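Local coordinates for putative protein-disulfide isomerase (PDB 3GN3) that is of unknown function but probably acts as a DsbA-like protein in thiol-disulfide exchange or a related redox role, at residues K31-L36 with A85-V90; A72-E77 with E81-V86; A91-E96 with E120-L125. One frame throughout, in Å; residues are numbered along the deposited sequence.

Contact 1: K31-L36 with A85-V90; sequences KAFFKL and AVMTAV
Phe-33 and Phe-34, at the end of helix 27-33, reach across to Met-87 and Thr-88 of helix 79-92. The first helix belongs to the thioredoxin-like part of this DsbA-family fold and the second to its helical insertion, so the contact joins the two. The apolar part centres on the Phe-33 ring. Its CZ lies 3.7 Å from Met-87 CB, and the sulfur adds a Met-aromatic contact: SD sits 5.1 Å from the ring centroid, approaching obliquely. Methionine suits this place because its flexible chain, bent at chi3, can serve the phenylalanine while also packing on Ile-52 and Leu-54 of strand 48-54 and Ile-70 of helix 63-73. With CG of Phe-33 anti to the backbone N (chi1 172°), the ring is carried out from its own helix toward the other.

Phe-33 CD2 stands over the centre of the Phe-34 ring, 4.1 Å above its plane, and helps to fix how that more exposed ring is turned.

Thr-88 supplies both a polar and an apolar tip. Its hydroxyl gives its hydrogen bond to Lys-84 O, one turn back in its own helix, which lets a polar group lie beside an aromatic edge at little cost. OG1 lies near the plane of the Phe-33 ring, 3.6 Å from CZ, while CG2 meets the edge of Phe-34 at CE1, 4.2 Å away.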
ATOM      1  N   LYS A  31      15.520 -15.919 -13.375  1.00 35.10           N
ATOM      2  CA  LYS A  31      15.546 -17.187 -12.667  1.00 35.62           C
ATOM      3  C   LYS A  31      14.112 -17.697 -12.377  1.00 35.65           C
ATOM      4  O   LYS A  31      13.768 -18.834 -12.722  1.00 35.80           O
ATOM      5  CB  LYS A  31      16.368 -17.012 -11.399  1.00 35.95           C
ATOM      6  CG  LYS A  31      16.865 -18.268 -10.758  1.00 38.97           C
ATOM      7  CD  LYS A  31      18.289 -18.004 -10.248  1.00 45.41           C
ATOM      8  CE  LYS A  31      18.563 -18.662  -8.906  1.00 49.31           C
ATOM      9  NZ  LYS A  31      17.887 -17.893  -7.784  1.00 52.96           N
ATOM     10  N   ALA A  32      13.264 -16.861 -11.777  1.00 35.45           N
ATOM     11  CA  ALA A  32      11.877 -17.273 -11.513  1.00 35.24           C
ATOM     12  C   ALA A  32      11.097 -17.493 -12.813  1.00 35.26           C
ATOM     13  O   ALA A  32      10.253 -18.401 -12.903  1.00 35.14           O
ATOM     14  CB  ALA A  32      11.156 -16.258 -10.603  1.00 34.80           C
ATOM     15  N   PHE A  33      11.391 -16.670 -13.819  1.00 35.16           N
ATOM     16  CA  PHE A  33      10.684 -16.740 -15.092  1.00 35.84           C
ATOM     17  C   PHE A  33      10.866 -18.119 -15.734  1.00 36.08           C
ATOM     18  O   PHE A  33       9.893 -18.786 -16.090  1.00 35.72           O
ATOM     19  CB  PHE A  33      11.167 -15.629 -16.040  1.00 35.90           C
ATOM     20  CG  PHE A  33      10.631 -15.753 -17.437  1.00 35.42           C
ATOM     21  CD1 PHE A  33       9.298 -15.470 -17.709  1.00 34.65           C
ATOM     22  CD2 PHE A  33      11.462 -16.181 -18.477  1.00 35.68           C
ATOM     23  CE1 PHE A  33       8.796 -15.584 -19.004  1.00 35.50           C
ATOM     24  CE2 PHE A  33      10.970 -16.295 -19.789  1.00 36.13           C
ATOM     25  CZ  PHE A  33       9.637 -16.000 -20.053  1.00 35.23           C
ATOM     26  N   PHE A  34      12.122 -18.532 -15.862  1.00 36.59           N
ATOM     27  CA  PHE A  34      12.456 -19.866 -16.349  1.00 37.56           C
ATOM     28  C   PHE A  34      11.966 -21.050 -15.483  1.00 38.16           C
ATOM     29  O   PHE A  34      12.203 -22.195 -15.842  1.00 39.27           O
ATOM     30  CB  PHE A  34      13.961 -19.987 -16.636  1.00 37.28           C
ATOM     31  CG  PHE A  34      14.408 -19.244 -17.876  1.00 37.40           C
ATOM     32  CD1 PHE A  34      13.830 -19.518 -19.125  1.00 38.52           C
ATOM     33  CD2 PHE A  34      15.412 -18.287 -17.807  1.00 36.61           C
ATOM     34  CE1 PHE A  34      14.238 -18.829 -20.283  1.00 37.96           C
ATOM     35  CE2 PHE A  34      15.827 -17.595 -18.962  1.00 37.40           C
ATOM     36  CZ  PHE A  34      15.235 -17.875 -20.201  1.00 37.00           C
ATOM     37  N   LYS A  35      11.262 -20.793 -14.379  1.00 38.06           N
ATOM     38  CA  LYS A  35      10.695 -21.879 -13.581  1.00 37.35           C
ATOM     39  C   LYS A  35       9.184 -21.965 -13.726  1.00 37.91           C
ATOM     40  O   LYS A  35       8.552 -22.878 -13.180  1.00 38.64           O
ATOM     41  CB  LYS A  35      11.066 -21.733 -12.104  1.00 37.19           C
ATOM     42  CG  LYS A  35      12.540 -21.994 -11.788  1.00 36.09           C
ATOM     43  CD  LYS A  35      12.765 -22.136 -10.275  1.00 35.31           C
ATOM     44  CE  LYS A  35      14.224 -21.944  -9.931  1.00 35.77           C
ATOM     45  NZ  LYS A  35      14.459 -21.907  -8.465  1.00 34.79           N
ATOM     46  N   LEU A  36       8.582 -21.038 -14.462  1.00 37.89           N
ATOM     47  CA  LEU A  36       7.126 -21.009 -14.516  1.00 38.37           C
ATOM     48  C   LEU A  36       6.514 -22.164 -15.316  1.00 38.95           C
ATOM     49  O   LEU A  36       5.406 -22.615 -15.003  1.00 38.09           O
ATOM     50  CB  LEU A  36       6.600 -19.640 -14.958  1.00 37.99           C
ATOM     51  CG  LEU A  36       6.914 -18.465 -14.016  1.00 38.92           C
ATOM     52  CD1 LEU A  36       6.563 -17.143 -14.699  1.00 39.08           C
ATOM     53  CD2 LEU A  36       6.213 -18.591 -12.646  1.00 37.11           C
ATOM     54  N   ALA A  85       7.586 -15.041 -25.822  1.00 35.48           N
ATOM     55  CA  ALA A  85       8.746 -15.019 -26.717  1.00 34.64           C
ATOM     56  C   ALA A  85       9.668 -13.816 -26.439  1.00 34.60           C
ATOM     57  O   ALA A  85      10.900 -13.981 -26.287  1.00 34.84           O
ATOM     58  CB  ALA A  85       8.297 -15.039 -28.161  1.00 34.04           C
ATOM     59  N   VAL A  86       9.081 -12.614 -26.342  1.00 33.86           N
ATOM     60  CA  VAL A  86       9.868 -11.399 -26.039  1.00 33.26           C
ATOM     61  C   VAL A  86      10.556 -11.463 -24.663  1.00 32.45           C
ATOM     62  O   VAL A  86      11.758 -11.149 -24.561  1.00 32.40           O
ATOM     63  CB  VAL A  86       9.059 -10.054 -26.203  1.00 33.58           C
ATOM     64  CG1 VAL A  86       9.871  -8.860 -25.639  1.00 32.50           C
ATOM     65  CG2 VAL A  86       8.675  -9.812 -27.677  1.00 32.75           C
ATOM     66  N   MET A  87       9.809 -11.868 -23.626  1.00 31.68           N
ATOM     67  CA  MET A  87      10.401 -12.061 -22.270  1.00 31.34           C
ATOM     68  C   MET A  87      11.557 -13.071 -22.315  1.00 31.63           C
ATOM     69  O   MET A  87      12.634 -12.802 -21.782  1.00 31.41           O
ATOM     70  CB  MET A  87       9.358 -12.448 -21.211  1.00 30.65           C
ATOM     71  CG  MET A  87       8.371 -11.328 -20.901  1.00 28.68           C
ATOM     72  SD  MET A  87       7.427 -11.592 -19.402  1.00 23.45           S
ATOM     73  CE  MET A  87       5.868 -12.076 -19.991  1.00 25.99           C
ATOM     74  N   THR A  88      11.345 -14.195 -23.010  1.00 31.76           N
ATOM     75  CA  THR A  88      12.389 -15.210 -23.185  1.00 31.88           C
ATOM     76  C   THR A  88      13.629 -14.651 -23.879  1.00 32.70           C
ATOM     77  O   THR A  88      14.756 -14.924 -23.454  1.00 33.26           O
ATOM     78  CB  THR A  88      11.890 -16.439 -23.981  1.00 31.94           C
ATOM     79  OG1 THR A  88      10.707 -16.972 -23.366  1.00 31.07           O
ATOM     80  CG2 THR A  88      12.992 -17.512 -24.067  1.00 29.61           C
ATOM     81  N   ALA A  89      13.433 -13.874 -24.947  1.00 33.17           N
ATOM     82  CA  ALA A  89      14.582 -13.306 -25.670  1.00 33.55           C
ATOM     83  C   ALA A  89      15.379 -12.336 -24.789  1.00 33.90           C
ATOM     84  O   ALA A  89      16.627 -12.358 -24.792  1.00 34.45           O
ATOM     85  CB  ALA A  89      14.139 -12.647 -26.977  1.00 33.35           C
ATOM     86  N   VAL A  90      14.665 -11.504 -24.023  1.00 33.92           N
ATOM     87  CA  VAL A  90      15.320 -10.572 -23.086  1.00 33.90           C
ATOM     88  C   VAL A  90      16.025 -11.363 -21.975  1.00 34.14           C
ATOM     89  O   VAL A  90      17.221 -11.176 -21.722  1.00 33.54           O
ATOM     90  CB  VAL A  90      14.320  -9.507 -22.513  1.00 33.77           C
ATOM     91  CG1 VAL A  90      14.964  -8.681 -21.408  1.00 32.79           C
ATOM     92  CG2 VAL A  90      13.818  -8.589 -23.625  1.00 33.22           C
TER

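Contact 2: A72-E77 with E81-V86; sequences AAATLE and ESAKAV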
ATOM      1  N   ALA A  72       3.481  -4.758 -26.233  1.00 34.77           N
ATOM      2  CA  ALA A  72       3.291  -4.655 -27.685  1.00 35.30           C
ATOM      3  C   ALA A  72       3.134  -6.040 -28.314  1.00 35.45           C
ATOM      4  O   ALA A  72       2.225  -6.251 -29.112  1.00 36.22           O
ATOM      5  CB  ALA A  72       4.448  -3.878 -28.355  1.00 34.44           C
ATOM      6  N   ALA A  73       4.018  -6.973 -27.952  1.00 35.57           N
ATOM      7  CA  ALA A  73       3.933  -8.369 -28.412  1.00 35.66           C
ATOM      8  C   ALA A  73       2.585  -9.003 -28.081  1.00 35.86           C
ATOM      9  O   ALA A  73       2.036  -9.739 -28.884  1.00 36.10           O
ATOM     10  CB  ALA A  73       5.065  -9.196 -27.838  1.00 34.72           C
ATOM     11  N   ALA A  74       2.040  -8.698 -26.909  1.00 36.23           N
ATOM     12  CA  ALA A  74       0.770  -9.278 -26.504  1.00 36.80           C
ATOM     13  C   ALA A  74      -0.369  -8.855 -27.401  1.00 37.67           C
ATOM     14  O   ALA A  74      -1.456  -9.405 -27.264  1.00 38.23           O
ATOM     15  CB  ALA A  74       0.443  -8.947 -25.057  1.00 35.90           C
ATOM     16  N   THR A  75      -0.139  -7.869 -28.280  1.00 38.49           N
ATOM     17  CA  THR A  75      -1.188  -7.366 -29.199  1.00 39.57           C
ATOM     18  C   THR A  75      -1.139  -8.018 -30.580  1.00 40.18           C
ATOM     19  O   THR A  75      -2.129  -7.974 -31.291  1.00 41.02           O
ATOM     20  CB  THR A  75      -1.206  -5.803 -29.392  1.00 39.70           C
ATOM     21  OG1 THR A  75       0.017  -5.364 -30.020  1.00 40.41           O
ATOM     22  CG2 THR A  75      -1.436  -5.058 -28.064  1.00 38.62           C
ATOM     23  N   LEU A  76       0.011  -8.588 -30.955  1.00 40.46           N
ATOM     24  CA  LEU A  76       0.152  -9.445 -32.135  1.00 40.67           C
ATOM     25  C   LEU A  76      -0.798 -10.661 -32.114  1.00 41.52           C
ATOM     26  O   LEU A  76      -1.438 -10.944 -31.090  1.00 41.86           O
ATOM     27  CB  LEU A  76       1.586  -9.940 -32.216  1.00 40.18           C
ATOM     28  CG  LEU A  76       2.671  -8.870 -32.179  1.00 39.83           C
ATOM     29  CD1 LEU A  76       4.074  -9.480 -32.329  1.00 37.54           C
ATOM     30  CD2 LEU A  76       2.416  -7.810 -33.254  1.00 38.23           C
ATOM     31  N   GLU A  77      -0.880 -11.390 -33.234  1.00 42.14           N
ATOM     32  CA  GLU A  77      -1.770 -12.581 -33.316  1.00 42.40           C
ATOM     33  C   GLU A  77      -1.463 -13.671 -32.258  1.00 42.30           C
ATOM     34  O   GLU A  77      -2.379 -14.288 -31.721  1.00 42.33           O
ATOM     35  CB  GLU A  77      -1.784 -13.193 -34.730  1.00 42.11           C
ATOM     36  N   GLU A  81       1.766 -15.711 -26.012  1.00 39.15           N
ATOM     37  CA  GLU A  81       2.886 -16.533 -26.466  1.00 39.73           C
ATOM     38  C   GLU A  81       3.986 -15.687 -27.094  1.00 39.63           C
ATOM     39  O   GLU A  81       5.172 -15.991 -26.927  1.00 39.83           O
ATOM     40  CB  GLU A  81       2.426 -17.631 -27.420  1.00 39.58           C
ATOM     41  CG  GLU A  81       1.394 -18.580 -26.823  1.00 42.36           C
ATOM     42  CD  GLU A  81       1.803 -19.183 -25.462  1.00 46.76           C
ATOM     43  OE1 GLU A  81       3.021 -19.388 -25.206  1.00 49.76           O
ATOM     44  OE2 GLU A  81       0.898 -19.467 -24.644  1.00 48.86           O
ATOM     45  N   SER A  82       3.583 -14.619 -27.794  1.00 39.60           N
ATOM     46  CA  SER A  82       4.522 -13.658 -28.401  1.00 39.08           C
ATOM     47  C   SER A  82       5.155 -12.765 -27.346  1.00 38.15           C
ATOM     48  O   SER A  82       6.353 -12.494 -27.409  1.00 37.47           O
ATOM     49  CB  SER A  82       3.828 -12.805 -29.466  1.00 39.16           C
ATOM     50  OG  SER A  82       3.308 -13.635 -30.484  1.00 40.56           O
ATOM     51  N   ALA A  83       4.351 -12.326 -26.377  1.00 37.85           N
ATOM     52  CA  ALA A  83       4.884 -11.638 -25.199  1.00 37.94           C
ATOM     53  C   ALA A  83       5.893 -12.546 -24.476  1.00 37.92           C
ATOM     54  O   ALA A  83       6.994 -12.102 -24.106  1.00 37.68           O
ATOM     55  CB  ALA A  83       3.762 -11.210 -24.268  1.00 37.90           C
ATOM     56  N   LYS A  84       5.529 -13.822 -24.314  1.00 37.55           N
ATOM     57  CA  LYS A  84       6.422 -14.786 -23.686  1.00 37.83           C
ATOM     58  C   LYS A  84       7.718 -14.947 -24.501  1.00 36.88           C
ATOM     59  O   LYS A  84       8.821 -14.944 -23.936  1.00 37.04           O
ATOM     60  CB  LYS A  84       5.702 -16.112 -23.465  1.00 38.62           C
ATOM     61  CG  LYS A  84       6.521 -17.142 -22.710  1.00 41.69           C
ATOM     62  CD  LYS A  84       5.996 -18.559 -22.987  1.00 46.95           C
ATOM     63  CE  LYS A  84       6.972 -19.630 -22.464  1.00 49.10           C
ATOM     64  NZ  LYS A  84       6.804 -20.899 -23.222  1.00 51.07           N
ATOM     65  N   ALA A  85       7.586 -15.041 -25.822  1.00 35.48           N
ATOM     66  CA  ALA A  85       8.746 -15.019 -26.717  1.00 34.64           C
ATOM     67  C   ALA A  85       9.668 -13.816 -26.439  1.00 34.60           C
ATOM     68  O   ALA A  85      10.900 -13.981 -26.287  1.00 34.84           O
ATOM     69  CB  ALA A  85       8.297 -15.039 -28.161  1.00 34.04           C
ATOM     70  N   VAL A  86       9.081 -12.614 -26.342  1.00 33.86           N
ATOM     71  CA  VAL A  86       9.868 -11.399 -26.039  1.00 33.26           C
ATOM     72  C   VAL A  86      10.556 -11.463 -24.663  1.00 32.45           C
ATOM     73  O   VAL A  86      11.758 -11.149 -24.561  1.00 32.40           O
ATOM     74  CB  VAL A  86       9.059 -10.054 -26.203  1.00 33.58           C
ATOM     75  CG1 VAL A  86       9.871  -8.860 -25.639  1.00 32.50           C
ATOM     76  CG2 VAL A  86       8.675  -9.812 -27.677  1.00 32.75           C
TER
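Next to Ala-73, which packs on Ala-83, the carbonyl oxygen of Ala-72 is gripped twice by a single residue. Thr-75 OG1 donates to Ala-72 O, modelled at a short 2.5 Å, lying in the carbonyl plane on a lone pair with a C=O...donor angle of 144°, and Thr-75 N bonds to the same oxygen at 3.0 Å. The hydroxyl is what makes threonine useful here: with chi1 at 64° it folds back onto the preceding turn and helps to hold the type I turn that runs from Ala-73 to Leu-76.

The contact proper is built of small residues, which let the two backbones come close. Ala-73 and Ala-83 have their CA atoms 4.7 Å apart, an approach that their single methyl groups allow. The methyl of Ala-73 nestles against the opposite backbone, with CB 3.5 Å from Ala-83 N, and also meets Val-86 CG2 at 3.7 Å. Alongside, the methyls of Ala-74 and Ala-83 touch CB to CB at 4.1 Å. Ser-82, also small, sets its CB 3.6 Å from Ala-73 O, and the outer end of Leu-76, through CD1, reaches the same CB more loosely.

The contact is thus a tight helical hairpin between helices 63-73 and 79-92 in the helical insertion. Leu-125 and Leu-127, in the loop after helix 112-123, pack onto it, and Ala-130 of helix 128-132 lies against Ala-72 and Leu-76.

Contact 3: A91-E96 with E120-L125; sequences ASHREE and ERYSGL
His-93 and Tyr-122 each carry CG opposite the carbonyl carbon and beside the backbone N, with chi1 at -59° and -75°, and these torsions swing both rings off their helix ends toward each other. There they form a face-to-face stack: the planes are only 3° apart and the centroids 3.7 Å. The rings overlap broadly, with a slight offset, His-93 CG lying 3.6 Å from Tyr-122 CE2 and His-93 NE2 3.7 Å from Tyr-122 CE1. Histidine serves well here, since its flat imidazole can offer a face to the tyrosine while ND1 hydrogen-bonds to Ala-89 O, one turn back in helix 79-92. That bond helps to fix the rotation of the histidine ring.

Glu-96 holds the far end of the tyrosine. Its chain runs extended beyond CG, so that OE1 arrives at the edge of the phenol, near the ring plane, and accepts a hydrogen bond from Tyr-122 OH. The modelled length, 2.4 Å, is implausibly short, so its exact value is doubtful. The carboxylate is turned almost perpendicular to the ring. Tyrosine therefore does two jobs at once, stacking through a face and donating through its hydroxyl. The backbone bond from Glu-96 N to His-93 O, 3.0 Å, helps to place the glutamate, which lies in the 3-10 segment 95-96.

The contact is at the surface, where the C-terminal ends of helices 79-92 and 112-123 meet within the helical insertion. Tyr-122 also packs on Ala-89 of helix 79-92 and on Phe-97, and Arg-118 of helix 112-123 bonds to Glu-96 O.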
ATOM      1  N   ALA A  91      15.281 -12.275 -21.351  1.00 34.79           N
ATOM      2  CA  ALA A  91      15.812 -13.145 -20.294  1.00 35.52           C
ATOM      3  C   ALA A  91      17.109 -13.872 -20.689  1.00 36.29           C
ATOM      4  O   ALA A  91      18.090 -13.819 -19.943  1.00 36.38           O
ATOM      5  CB  ALA A  91      14.751 -14.124 -19.841  1.00 35.05           C
ATOM      6  N   SER A  92      17.117 -14.516 -21.863  1.00 37.04           N
ATOM      7  CA  SER A  92      18.306 -15.218 -22.388  1.00 38.22           C
ATOM      8  C   SER A  92      19.514 -14.336 -22.627  1.00 38.79           C
ATOM      9  O   SER A  92      20.642 -14.795 -22.519  1.00 38.75           O
ATOM     10  CB  SER A  92      17.988 -15.887 -23.706  1.00 38.30           C
ATOM     11  OG  SER A  92      16.869 -16.724 -23.565  1.00 40.75           O
ATOM     12  N   HIS A  93      19.276 -13.082 -22.994  1.00 39.84           N
ATOM     13  CA  HIS A  93      20.356 -12.126 -23.229  1.00 40.69           C
ATOM     14  C   HIS A  93      20.234 -10.960 -22.239  1.00 41.20           C
ATOM     15  O   HIS A  93      20.387  -9.795 -22.614  1.00 41.54           O
ATOM     16  CB  HIS A  93      20.282 -11.608 -24.665  1.00 40.68           C
ATOM     17  CG  HIS A  93      20.384 -12.681 -25.704  1.00 42.05           C
ATOM     18  ND1 HIS A  93      19.278 -13.338 -26.205  1.00 41.71           N
ATOM     19  CD2 HIS A  93      21.460 -13.207 -26.341  1.00 41.15           C
ATOM     20  CE1 HIS A  93      19.670 -14.213 -27.115  1.00 41.72           C
ATOM     21  NE2 HIS A  93      20.988 -14.151 -27.217  1.00 42.13           N
ATOM     22  N   ARG A  94      19.953 -11.289 -20.979  1.00 41.70           N
ATOM     23  CA  ARG A  94      19.626 -10.300 -19.964  1.00 42.47           C
ATOM     24  C   ARG A  94      20.661  -9.193 -19.904  1.00 43.42           C
ATOM     25  O   ARG A  94      20.344  -7.993 -20.006  1.00 43.26           O
ATOM     26  CB  ARG A  94      19.480 -10.962 -18.596  1.00 41.96           C
ATOM     27  CG  ARG A  94      18.777 -10.081 -17.605  1.00 41.50           C
ATOM     28  CD  ARG A  94      19.078 -10.474 -16.190  1.00 40.59           C
ATOM     29  NE  ARG A  94      20.508 -10.404 -15.918  1.00 41.52           N
ATOM     30  CZ  ARG A  94      21.176  -9.287 -15.656  1.00 40.45           C
ATOM     31  NH1 ARG A  94      20.557  -8.121 -15.628  1.00 41.03           N
ATOM     32  NH2 ARG A  94      22.472  -9.340 -15.437  1.00 40.07           N
ATOM     33  N   GLU A  95      21.909  -9.603 -19.778  1.00 44.35           N
ATOM     34  CA  GLU A  95      22.976  -8.665 -19.618  1.00 45.93           C
ATOM     35  C   GLU A  95      23.005  -7.614 -20.727  1.00 46.23           C
ATOM     36  O   GLU A  95      23.320  -6.460 -20.475  1.00 46.93           O
ATOM     37  CB  GLU A  95      24.270  -9.414 -19.563  1.00 46.38           C
ATOM     38  CG  GLU A  95      25.351  -8.618 -18.942  1.00 51.18           C
ATOM     39  CD  GLU A  95      26.478  -9.502 -18.494  1.00 57.97           C
ATOM     40  OE1 GLU A  95      26.665  -9.599 -17.256  1.00 60.73           O
ATOM     41  OE2 GLU A  95      27.149 -10.118 -19.370  1.00 60.14           O
ATOM     42  N   GLU A  96      22.660  -8.010 -21.950  1.00 46.50           N
ATOM     43  CA  GLU A  96      22.693  -7.103 -23.097  1.00 46.41           C
ATOM     44  C   GLU A  96      21.591  -6.054 -23.076  1.00 45.81           C
ATOM     45  O   GLU A  96      21.588  -5.145 -23.896  1.00 45.65           O
ATOM     46  CB  GLU A  96      22.538  -7.887 -24.388  1.00 46.64           C
ATOM     47  CG  GLU A  96      23.749  -8.670 -24.838  1.00 48.63           C
ATOM     48  CD  GLU A  96      23.339  -9.703 -25.883  1.00 51.48           C
ATOM     49  OE1 GLU A  96      22.841  -9.293 -26.963  1.00 50.23           O
ATOM     50  OE2 GLU A  96      23.481 -10.921 -25.597  1.00 54.03           O
ATOM     51  N   GLU A 120      13.607  -7.632 -31.494  1.00 45.67           N
ATOM     52  CA  GLU A 120      13.076  -8.179 -32.740  1.00 46.08           C
ATOM     53  C   GLU A 120      13.952  -9.300 -33.287  1.00 46.30           C
ATOM     54  O   GLU A 120      13.442 -10.380 -33.583  1.00 46.21           O
ATOM     55  CB  GLU A 120      12.883  -7.082 -33.774  1.00 45.99           C
ATOM     56  CG  GLU A 120      11.603  -6.299 -33.568  1.00 45.69           C
ATOM     57  CD  GLU A 120      11.534  -5.089 -34.452  1.00 44.68           C
ATOM     58  OE1 GLU A 120      10.404  -4.614 -34.718  1.00 44.58           O
ATOM     59  OE2 GLU A 120      12.619  -4.628 -34.876  1.00 42.95           O
ATOM     60  N   ARG A 121      15.259  -9.048 -33.373  1.00 46.51           N
ATOM     61  CA  ARG A 121      16.244 -10.051 -33.788  1.00 47.68           C
ATOM     62  C   ARG A 121      16.068 -11.361 -33.030  1.00 47.57           C
ATOM     63  O   ARG A 121      15.787 -12.421 -33.622  1.00 48.48           O
ATOM     64  CB  ARG A 121      17.654  -9.556 -33.487  1.00 48.06           C
ATOM     65  CG  ARG A 121      18.585  -9.597 -34.652  1.00 51.16           C
ATOM     66  CD  ARG A 121      18.757  -8.187 -35.174  1.00 56.47           C
ATOM     67  NE  ARG A 121      19.566  -7.408 -34.232  1.00 62.05           N
ATOM     68  CZ  ARG A 121      19.717  -6.085 -34.254  1.00 63.50           C
ATOM     69  NH1 ARG A 121      19.105  -5.346 -35.179  1.00 65.05           N
ATOM     70  NH2 ARG A 121      20.484  -5.505 -33.341  1.00 64.19           N
ATOM     71  N   TYR A 122      16.208 -11.248 -31.707  1.00 46.75           N
ATOM     72  CA  TYR A 122      16.281 -12.361 -30.784  1.00 45.09           C
ATOM     73  C   TYR A 122      14.980 -13.122 -30.627  1.00 44.87           C
ATOM     74  O   TYR A 122      14.994 -14.329 -30.379  1.00 44.93           O
ATOM     75  CB  TYR A 122      16.707 -11.832 -29.430  1.00 45.05           C
ATOM     76  CG  TYR A 122      18.163 -11.461 -29.318  1.00 43.79           C
ATOM     77  CD1 TYR A 122      19.128 -12.067 -30.125  1.00 42.05           C
ATOM     78  CD2 TYR A 122      18.583 -10.534 -28.365  1.00 42.43           C
ATOM     79  CE1 TYR A 122      20.454 -11.755 -29.986  1.00 40.90           C
ATOM     80  CE2 TYR A 122      19.905 -10.215 -28.222  1.00 41.13           C
ATOM     81  CZ  TYR A 122      20.830 -10.828 -29.035  1.00 41.29           C
ATOM     82  OH  TYR A 122      22.139 -10.490 -28.901  1.00 43.60           O
ATOM     83  N   SER A 123      13.854 -12.427 -30.743  1.00 44.32           N
ATOM     84  CA  SER A 123      12.562 -13.096 -30.636  1.00 43.73           C
ATOM     85  C   SER A 123      12.030 -13.503 -32.011  1.00 43.76           C
ATOM     86  O   SER A 123      11.076 -14.281 -32.099  1.00 43.51           O
ATOM     87  CB  SER A 123      11.536 -12.202 -29.915  1.00 43.62           C
ATOM     88  OG  SER A 123      11.088 -11.140 -30.744  1.00 42.46           O
ATOM     89  N   GLY A 124      12.623 -12.950 -33.072  1.00 43.64           N
ATOM     90  CA  GLY A 124      12.071 -13.079 -34.422  1.00 43.92           C
ATOM     91  C   GLY A 124      10.653 -12.536 -34.581  1.00 44.32           C
ATOM     92  O   GLY A 124       9.861 -13.063 -35.371  1.00 43.97           O
ATOM     93  N   LEU A 125      10.318 -11.489 -33.831  1.00 44.83           N
ATOM     94  CA  LEU A 125       9.004 -10.843 -33.985  1.00 45.17           C
ATOM     95  C   LEU A 125       9.164  -9.399 -34.461  1.00 45.20           C
ATOM     96  O   LEU A 125      10.173  -8.746 -34.175  1.00 45.27           O
ATOM     97  CB  LEU A 125       8.218 -10.860 -32.679  1.00 45.29           C
ATOM     98  CG  LEU A 125       7.587 -12.141 -32.158  1.00 45.92           C
ATOM     99  CD1 LEU A 125       7.150 -11.944 -30.696  1.00 46.59           C
ATOM    100  CD2 LEU A 125       6.415 -12.564 -33.015  1.00 44.31           C
TER

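How the contacts relate
All three contacts are strung along helix 79-92, which acts as a spine. Contact 2 lies near its start, contact 1 along its middle and contact 3 at its end; the centre of contact 1 lies about 13 Å from that of contact 2 and about 10 Å from that of contact 3. Contacts 1 and 2 share Ala-85 and Val-86 and both close before contact 3 opens along the chain. Contact 2 ties the helix to 63-73, its predecessor in the chain, contact 3 to 112-123, and contact 1 to helix 27-33. Packing continues between them: Ala-89 meets Tyr-122, and Leu-125 meets Val-86. The helical insertion is thereby joined both internally and to the thioredoxin-like part.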